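Local coordinates for nucleocapsid (Crimean-congo hemorrhagic fever virus, PDB 4AKL), which binds single- and double-stranded RNA, probably takes part in packaging the viral genome, and cuts double-stranded DNA without sequence specificity, at residues 152-166 against 470-482. Sequence-based numbering, arbitrary orientation. Where two conformers were deposited one is given.
Sequences VLAEYKVPGEIVMSV and YNVKGNATSANII
Val472 meets Val152 first: its CG1 lies 3.7 Å from CG1 of Val152. Next along, the carbonyl of Lys473 takes the N-H of Val152 in a backbone hydrogen bond, while the lysine ammonium turns back to the carbonyl of Ser149. Gly474 passes close to Val152, at backbone angles that call for glycine, and CG2 of Val152 comes to 3.5 Å from the carbonyl O of Asn475. A 3-10 turn, 476-478, then redirects the chain; Ala476 packs on helix 450-460.

Strands 480-481 and 155-156 pair in parallel in a largely helical protein, and the backbone bonding runs on at both ends. Asn480 uses both backbone polar groups: its N donates to Ala154 O and its O accepts from Tyr156 N, each at 2.8 Å. Its side chain shares a face with Glu155, but ND2 stays 4.1 Å from OE2, the carboxylate and amide planes nearly perpendicular. On the other face, Ile481 CD1 reaches Tyr156 CB at 3.8 Å. With CG1 beside the backbone N (chi1 -48°) and CG2 anti to it, Ile481 sends its two branches to Val166 CG1, and CG2 also touches Val158 CG2. Leu170 of helix 163-181 continues this apolar cover, while Tyr156 runs on to helix 450-460, its hydroxyl bonded to Ser458.

Ile482 ends the chain. Its N donates to Tyr156 O, and the terminal oxygen OXT takes the N-H of Val158 at 2.8 Å in a nearly straight bond (169° at the hydrogen). In one of its two conformers Lys157 lays methylenes CD and CE alongside that carboxylate, without a salt bridge from its ammonium. The C-terminal carboxylate thus acts as the last acceptor of the strand pairing; OXT is crowded by a second acceptor, Val158 O at 3.0 Å, which the Val158 N-H would compensate.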
ATOM      1  N   VAL A 152      -1.479  -3.099  14.480  1.00 56.86           N
ATOM      2  CA  VAL A 152      -1.788  -1.658  14.481  1.00 55.62           C
ATOM      3  C   VAL A 152      -1.618  -1.105  15.912  1.00 57.18           C
ATOM      4  O   VAL A 152      -1.703  -1.845  16.851  1.00 58.48           O
ATOM      5  CB  VAL A 152      -3.223  -1.342  13.941  1.00 54.73           C
ATOM      6  CG1 VAL A 152      -3.389  -1.878  12.511  1.00 53.02           C
ATOM      7  CG2 VAL A 152      -4.325  -1.873  14.877  1.00 56.29           C
ATOM      8  N   LEU A 153      -1.359   0.199  16.049  1.00 56.95           N
ATOM      9  CA  LEU A 153      -1.287   0.841  17.393  1.00 58.35           C
ATOM     10  C   LEU A 153      -2.669   0.814  18.064  1.00 59.24           C
ATOM     11  O   LEU A 153      -3.662   1.189  17.456  1.00 57.78           O
ATOM     12  CB  LEU A 153      -0.783   2.282  17.289  1.00 57.46           C
ATOM     13  CG  LEU A 153       0.609   2.551  16.663  1.00 57.08           C
ATOM     14  CD1 LEU A 153       0.865   4.044  16.407  1.00 54.45           C
ATOM     15  CD2 LEU A 153       1.703   1.977  17.549  1.00 58.31           C
ATOM     16  N   ALA A 154      -2.719   0.335  19.311  1.00 61.83           N
ATOM     17  CA  ALA A 154      -3.955   0.328  20.118  1.00 63.45           C
ATOM     18  C   ALA A 154      -4.308   1.740  20.547  1.00 63.34           C
ATOM     19  O   ALA A 154      -5.470   2.127  20.558  1.00 63.78           O
ATOM     20  CB  ALA A 154      -3.786  -0.543  21.358  1.00 66.00           C
ATOM     21  N   GLU A 155      -3.281   2.493  20.910  1.00 63.13           N
ATOM     22  CA  GLU A 155      -3.418   3.825  21.425  1.00 63.11           C
ATOM     23  C   GLU A 155      -2.682   4.766  20.482  1.00 60.66           C
ATOM     24  O   GLU A 155      -1.671   4.385  19.897  1.00 59.86           O
ATOM     25  CB  GLU A 155      -2.788   3.908  22.832  1.00 65.36           C
ATOM     26  CG  GLU A 155      -2.919   2.619  23.733  1.00 68.30           C
ATOM     27  CD  GLU A 155      -4.100   2.591  24.768  1.00 70.94           C
ATOM     28  OE1 GLU A 155      -4.369   3.614  25.444  1.00 70.51           O
ATOM     29  OE2 GLU A 155      -4.740   1.515  24.910  1.00 72.25           O
ATOM     30  N   TYR A 156      -3.184   5.991  20.327  1.00 59.50           N
ATOM     31  CA  TYR A 156      -2.461   7.029  19.582  1.00 57.35           C
ATOM     32  C   TYR A 156      -2.499   8.273  20.409  1.00 57.69           C
ATOM     33  O   TYR A 156      -3.569   8.850  20.616  1.00 57.95           O
ATOM     34  CB  TYR A 156      -3.099   7.270  18.237  1.00 55.50           C
ATOM     35  CG  TYR A 156      -2.292   8.044  17.219  1.00 53.61           C
ATOM     36  CD1 TYR A 156      -1.077   7.579  16.762  1.00 53.73           C
ATOM     37  CD2 TYR A 156      -2.790   9.220  16.648  1.00 53.72           C
ATOM     38  CE1 TYR A 156      -0.343   8.274  15.784  1.00 51.58           C
ATOM     39  CE2 TYR A 156      -2.065   9.919  15.668  1.00 51.68           C
ATOM     40  CZ  TYR A 156      -0.845   9.443  15.245  1.00 51.06           C
ATOM     41  OH  TYR A 156      -0.136  10.140  14.282  1.00 47.57           O
ATOM     42  N   LYS A 157      -1.320   8.675  20.874  1.00 57.64           N
ATOM     43  CA  LYS A 157      -1.169   9.839  21.736  0.50 58.30           C
ATOM     44  C   LYS A 157      -0.952  11.081  20.897  1.00 56.45           C
ATOM     45  O   LYS A 157      -0.001  11.143  20.133  1.00 55.79           O
ATOM     46  CB  LYS A 157       0.018   9.671  22.677  0.50 59.89           C
ATOM     47  CG  LYS A 157       0.247  10.860  23.591  0.50 61.33           C
ATOM     48  CD  LYS A 157      -0.790  10.930  24.672  0.50 63.20           C
ATOM     49  CE  LYS A 157      -0.933  12.344  25.194  0.50 64.07           C
ATOM     50  NZ  LYS A 157       0.359  13.081  25.248  0.50 64.38           N
ATOM     51  N   VAL A 158      -1.840  12.066  21.048  1.00 55.57           N
ATOM     52  CA  VAL A 158      -1.733  13.358  20.379  1.00 53.65           C
ATOM     53  C   VAL A 158      -1.954  14.427  21.430  1.00 54.90           C
ATOM     54  O   VAL A 158      -2.505  14.121  22.452  1.00 56.69           O
ATOM     55  CB  VAL A 158      -2.795  13.524  19.252  1.00 51.82           C
ATOM     56  CG1 VAL A 158      -2.628  12.434  18.163  1.00 50.09           C
ATOM     57  CG2 VAL A 158      -4.201  13.512  19.809  1.00 52.03           C
ATOM     58  N   PRO A 159      -1.527  15.679  21.179  1.00 54.22           N
ATOM     59  CA  PRO A 159      -1.855  16.814  22.035  1.00 55.75           C
ATOM     60  C   PRO A 159      -3.361  17.016  22.194  1.00 56.02           C
ATOM     61  O   PRO A 159      -4.088  16.814  21.236  1.00 54.22           O
ATOM     62  CB  PRO A 159      -1.290  18.015  21.279  1.00 54.85           C
ATOM     63  CG  PRO A 159      -0.394  17.488  20.310  1.00 53.74           C
ATOM     64  CD  PRO A 159      -0.644  16.071  20.076  1.00 52.65           C
ATOM     65  N   GLY A 160      -3.793  17.420  23.403  1.00 57.92           N
ATOM     66  CA  GLY A 160      -5.205  17.644  23.734  1.00 58.71           C
ATOM     67  C   GLY A 160      -5.975  18.547  22.779  1.00 57.77           C
ATOM     68  O   GLY A 160      -7.165  18.340  22.544  1.00 58.09           O
ATOM     69  N   GLU A 161      -5.301  19.542  22.223  1.00 57.03           N
ATOM     70  CA  GLU A 161      -5.938  20.494  21.328  1.00 56.42           C
ATOM     71  C   GLU A 161      -6.288  19.964  19.924  1.00 53.59           C
ATOM     72  O   GLU A 161      -6.944  20.668  19.158  1.00 53.11           O
ATOM     73  CB  GLU A 161      -5.067  21.756  21.199  1.00 57.13           C
ATOM     74  CG  GLU A 161      -3.676  21.526  20.603  1.00 58.31           C
ATOM     75  CD  GLU A 161      -3.042  22.805  20.046  1.00 61.69           C
ATOM     76  OE1 GLU A 161      -3.740  23.577  19.338  1.00 63.41           O
ATOM     77  OE2 GLU A 161      -1.837  23.040  20.322  1.00 64.11           O
ATOM     78  N   ILE A 162      -5.842  18.763  19.558  1.00 51.81           N
ATOM     79  CA  ILE A 162      -6.272  18.170  18.295  1.00 49.20           C
ATOM     80  C   ILE A 162      -7.019  16.851  18.484  1.00 49.07           C
ATOM     81  O   ILE A 162      -7.331  16.197  17.507  1.00 47.77           O
ATOM     82  CB  ILE A 162      -5.108  18.004  17.332  1.00 47.51           C
ATOM     83  CG1 ILE A 162      -4.163  16.872  17.765  1.00 47.68           C
ATOM     84  CG2 ILE A 162      -4.360  19.338  17.196  1.00 47.19           C
ATOM     85  CD1 ILE A 162      -3.217  16.451  16.671  1.00 45.40           C
ATOM     86  N   VAL A 163      -7.307  16.455  19.730  1.00 50.24           N
ATOM     87  CA  VAL A 163      -7.997  15.191  19.972  1.00 50.14           C
ATOM     88  C   VAL A 163      -9.347  15.100  19.238  1.00 49.20           C
ATOM     89  O   VAL A 163      -9.607  14.136  18.528  1.00 48.65           O
ATOM     90  CB  VAL A 163      -8.167  14.897  21.502  1.00 52.38           C
ATOM     91  CG1 VAL A 163      -9.223  13.848  21.736  1.00 52.89           C
ATOM     92  CG2 VAL A 163      -6.858  14.421  22.092  1.00 52.72           C
ATOM     93  N   MET A 164     -10.184  16.096  19.409  1.00 49.64           N
ATOM     94  CA  MET A 164     -11.493  16.090  18.763  0.50 49.53           C
ATOM     95  C   MET A 164     -11.339  16.052  17.199  1.00 46.83           C
ATOM     96  O   MET A 164     -12.044  15.309  16.546  1.00 45.73           O
ATOM     97  CB  MET A 164     -12.372  17.242  19.292  0.50 51.31           C
ATOM     98  CG  MET A 164     -13.346  16.844  20.493  0.50 54.81           C
ATOM     99  SD  MET A 164     -12.864  15.549  21.708  0.50 56.99           S
ATOM    100  CE  MET A 164     -12.458  16.551  23.170  0.50 59.16           C
ATOM    101  N   SER A 165     -10.399  16.816  16.638  1.00 45.13           N
ATOM    102  CA  SER A 165     -10.134  16.800  15.174  1.00 43.20           C
ATOM    103  C   SER A 165      -9.721  15.419  14.677  1.00 41.36           C
ATOM    104  O   SER A 165     -10.198  14.965  13.660  1.00 40.35           O
ATOM    105  CB  SER A 165      -9.026  17.797  14.791  1.00 42.62           C
ATOM    106  OG  SER A 165      -9.524  19.118  14.739  1.00 43.90           O
ATOM    107  N   VAL A 166      -8.850  14.753  15.407  1.00 41.03           N
ATOM    108  CA  VAL A 166      -8.472  13.382  15.043  1.00 40.03           C
ATOM    109  C   VAL A 166      -9.678  12.454  15.114  1.00 40.55           C
ATOM    110  O   VAL A 166      -9.883  11.660  14.226  1.00 39.02           O
ATOM    111  CB  VAL A 166      -7.314  12.874  15.938  1.00 40.80           C
ATOM    112  CG1 VAL A 166      -7.078  11.365  15.761  1.00 40.07           C
ATOM    113  CG2 VAL A 166      -6.053  13.697  15.651  1.00 38.99           C
ATOM    114  N   TYR A 470       1.595  -4.160   4.484  1.00 38.63           N
ATOM    115  CA  TYR A 470       0.616  -5.158   4.088  1.00 39.93           C
ATOM    116  C   TYR A 470       0.356  -6.202   5.187  1.00 42.58           C
ATOM    117  O   TYR A 470      -0.799  -6.485   5.420  1.00 42.63           O
ATOM    118  CB  TYR A 470       0.985  -5.880   2.768  1.00 39.78           C
ATOM    119  CG  TYR A 470      -0.052  -6.950   2.382  1.00 41.35           C
ATOM    120  CD1 TYR A 470      -1.373  -6.596   2.191  1.00 41.86           C
ATOM    121  CD2 TYR A 470       0.288  -8.298   2.208  1.00 43.41           C
ATOM    122  CE1 TYR A 470      -2.326  -7.513   1.853  1.00 44.27           C
ATOM    123  CE2 TYR A 470      -0.689  -9.240   1.848  1.00 45.11           C
ATOM    124  CZ  TYR A 470      -1.995  -8.821   1.678  1.00 45.24           C
ATOM    125  OH  TYR A 470      -3.014  -9.666   1.334  1.00 49.06           O
ATOM    126  N   ASN A 471       1.404  -6.733   5.850  1.00 44.62           N
ATOM    127  CA  ASN A 471       1.254  -7.780   6.932  1.00 47.82           C
ATOM    128  C   ASN A 471       1.035  -7.279   8.359  1.00 48.73           C
ATOM    129  O   ASN A 471       1.237  -8.007   9.291  1.00 50.16           O
ATOM    130  CB  ASN A 471       2.472  -8.744   6.940  1.00 49.23           C
ATOM    131  CG  ASN A 471       2.551  -9.554   5.710  1.00 50.27           C
ATOM    132  OD1 ASN A 471       1.558 -10.163   5.304  1.00 52.61           O
ATOM    133  ND2 ASN A 471       3.723  -9.587   5.087  1.00 51.44           N
ATOM    134  N   VAL A 472       0.654  -6.019   8.509  1.00 48.36           N
ATOM    135  CA  VAL A 472       0.250  -5.450   9.793  1.00 49.48           C
ATOM    136  C   VAL A 472      -1.208  -5.918  10.001  1.00 50.91           C
ATOM    137  O   VAL A 472      -2.036  -5.842   9.075  1.00 49.73           O
ATOM    138  CB  VAL A 472       0.431  -3.885   9.829  1.00 48.33           C
ATOM    139  CG1 VAL A 472      -0.300  -3.289  10.944  1.00 48.77           C
ATOM    140  CG2 VAL A 472       1.884  -3.536   9.949  1.00 47.86           C
ATOM    141  N   LYS A 473      -1.493  -6.403  11.215  1.00 53.40           N
ATOM    142  CA  LYS A 473      -2.769  -7.013  11.560  1.00 55.55           C
ATOM    143  C   LYS A 473      -3.567  -6.114  12.496  1.00 56.47           C
ATOM    144  O   LYS A 473      -3.004  -5.467  13.407  1.00 56.48           O
ATOM    145  CB  LYS A 473      -2.585  -8.453  12.171  1.00 58.03           C
ATOM    146  CG  LYS A 473      -1.102  -8.867  12.368  1.00 59.46           C
ATOM    147  CD  LYS A 473      -0.821 -10.270  12.890  1.00 62.60           C
ATOM    148  CE  LYS A 473       0.734 -10.548  12.885  1.00 63.13           C
ATOM    149  NZ  LYS A 473       1.379 -10.205  11.523  1.00 59.98           N
ATOM    150  N   GLY A 474      -4.882  -6.082  12.256  1.00 57.30           N
ATOM    151  CA  GLY A 474      -5.827  -5.330  13.071  1.00 58.43           C
ATOM    152  C   GLY A 474      -6.540  -4.257  12.268  1.00 57.37           C
ATOM    153  O   GLY A 474      -6.450  -4.212  11.064  1.00 55.89           O
ATOM    154  N   ASN A 475      -7.252  -3.398  12.982  1.00 58.55           N
ATOM    155  CA  ASN A 475      -8.035  -2.328  12.409  1.00 58.11           C
ATOM    156  C   ASN A 475      -7.435  -1.033  12.944  1.00 57.74           C
ATOM    157  O   ASN A 475      -7.578  -0.710  14.139  1.00 58.88           O
ATOM    158  CB  ASN A 475      -9.512  -2.510  12.812  1.00 59.84           C
ATOM    159  CG  ASN A 475     -10.434  -1.399  12.266  1.00 60.20           C
ATOM    160  OD1 ASN A 475     -10.172  -0.795  11.202  1.00 59.89           O
ATOM    161  ND2 ASN A 475     -11.529  -1.133  13.000  1.00 62.03           N
ATOM    162  N   ALA A 476      -6.726  -0.308  12.076  1.00 56.25           N
ATOM    163  CA  ALA A 476      -6.126   0.982  12.455  1.00 55.94           C
ATOM    164  C   ALA A 476      -7.160   1.908  13.103  1.00 56.61           C
ATOM    165  O   ALA A 476      -6.884   2.538  14.124  1.00 57.08           O
ATOM    166  CB  ALA A 476      -5.503   1.666  11.248  1.00 53.55           C
ATOM    167  N   THR A 477      -8.350   1.937  12.512  1.00 56.93           N
ATOM    168  CA  THR A 477      -9.430   2.843  12.909  1.00 58.03           C
ATOM    169  C   THR A 477     -10.105   2.573  14.270  1.00 60.13           C
ATOM    170  O   THR A 477     -11.019   3.314  14.659  1.00 60.71           O
ATOM    171  CB  THR A 477     -10.500   2.898  11.796  1.00 57.76           C
ATOM    172  OG1 THR A 477     -11.142   4.184  11.812  1.00 59.95           O
ATOM    173  CG2 THR A 477     -11.531   1.780  11.941  1.00 58.75           C
ATOM    174  N   SER A 478      -9.661   1.517  14.966  1.00 61.06           N
ATOM    175  CA  SER A 478     -10.101   1.189  16.311  1.00 63.24           C
ATOM    176  C   SER A 478      -9.245   1.864  17.373  1.00 63.69           C
ATOM    177  O   SER A 478      -9.548   1.769  18.536  1.00 65.16           O
ATOM    178  CB  SER A 478     -10.047  -0.337  16.535  1.00 64.44           C
ATOM    179  OG  SER A 478     -10.963  -0.997  15.681  1.00 64.09           O
ATOM    180  N   ALA A 479      -8.175   2.545  16.970  1.00 62.42           N
ATOM    181  CA  ALA A 479      -7.265   3.153  17.929  1.00 63.05           C
ATOM    182  C   ALA A 479      -7.959   4.086  18.913  1.00 64.31           C
ATOM    183  O   ALA A 479      -8.869   4.830  18.549  1.00 63.65           O
ATOM    184  CB  ALA A 479      -6.176   3.903  17.223  1.00 61.30           C
ATOM    185  N   ASN A 480      -7.509   4.008  20.164  1.00 66.16           N
ATOM    186  CA  ASN A 480      -7.893   4.949  21.198  1.00 67.56           C
ATOM    187  C   ASN A 480      -7.018   6.205  21.115  1.00 66.18           C
ATOM    188  O   ASN A 480      -5.818   6.172  21.390  1.00 66.05           O
ATOM    189  CB  ASN A 480      -7.801   4.312  22.610  1.00 70.29           C
ATOM    190  CG  ASN A 480      -8.846   3.222  22.833  1.00 72.30           C
ATOM    191  OD1 ASN A 480      -9.910   3.222  22.200  1.00 73.63           O
ATOM    192  ND2 ASN A 480      -8.549   2.292  23.733  1.00 74.72           N
ATOM    193  N   ILE A 481      -7.631   7.311  20.740  1.00 65.29           N
ATOM    194  CA  ILE A 481      -6.927   8.576  20.659  1.00 64.41           C
ATOM    195  C   ILE A 481      -6.935   9.186  22.071  1.00 66.69           C
ATOM    196  O   ILE A 481      -8.011   9.372  22.654  1.00 67.54           O
ATOM    197  CB  ILE A 481      -7.591   9.546  19.678  1.00 62.82           C
ATOM    198  CG1 ILE A 481      -7.898   8.872  18.345  1.00 61.38           C
ATOM    199  CG2 ILE A 481      -6.710  10.742  19.470  1.00 61.70           C
ATOM    200  CD1 ILE A 481      -6.720   8.237  17.701  1.00 60.55           C
ATOM    201  N   ILE A 482      -5.744   9.477  22.608  1.00 67.48           N
ATOM    202  CA  ILE A 482      -5.603  10.108  23.930  1.00 69.91           C
ATOM    203  C   ILE A 482      -4.509  11.188  23.959  1.00 69.67           C
ATOM    204  O   ILE A 482      -4.292  11.850  24.968  1.00 71.51           O
ATOM    205  CB  ILE A 482      -5.370   9.056  25.044  1.00 71.94           C
ATOM    206  CG1 ILE A 482      -4.208   8.121  24.730  1.00 71.43           C
ATOM    207  CG2 ILE A 482      -6.645   8.237  25.253  1.00 73.39           C
ATOM    208  CD1 ILE A 482      -3.718   7.360  25.972  1.00 74.60           C
ATOM    209  OXT ILE A 482      -3.819  11.459  22.974  1.00 68.07           O
TER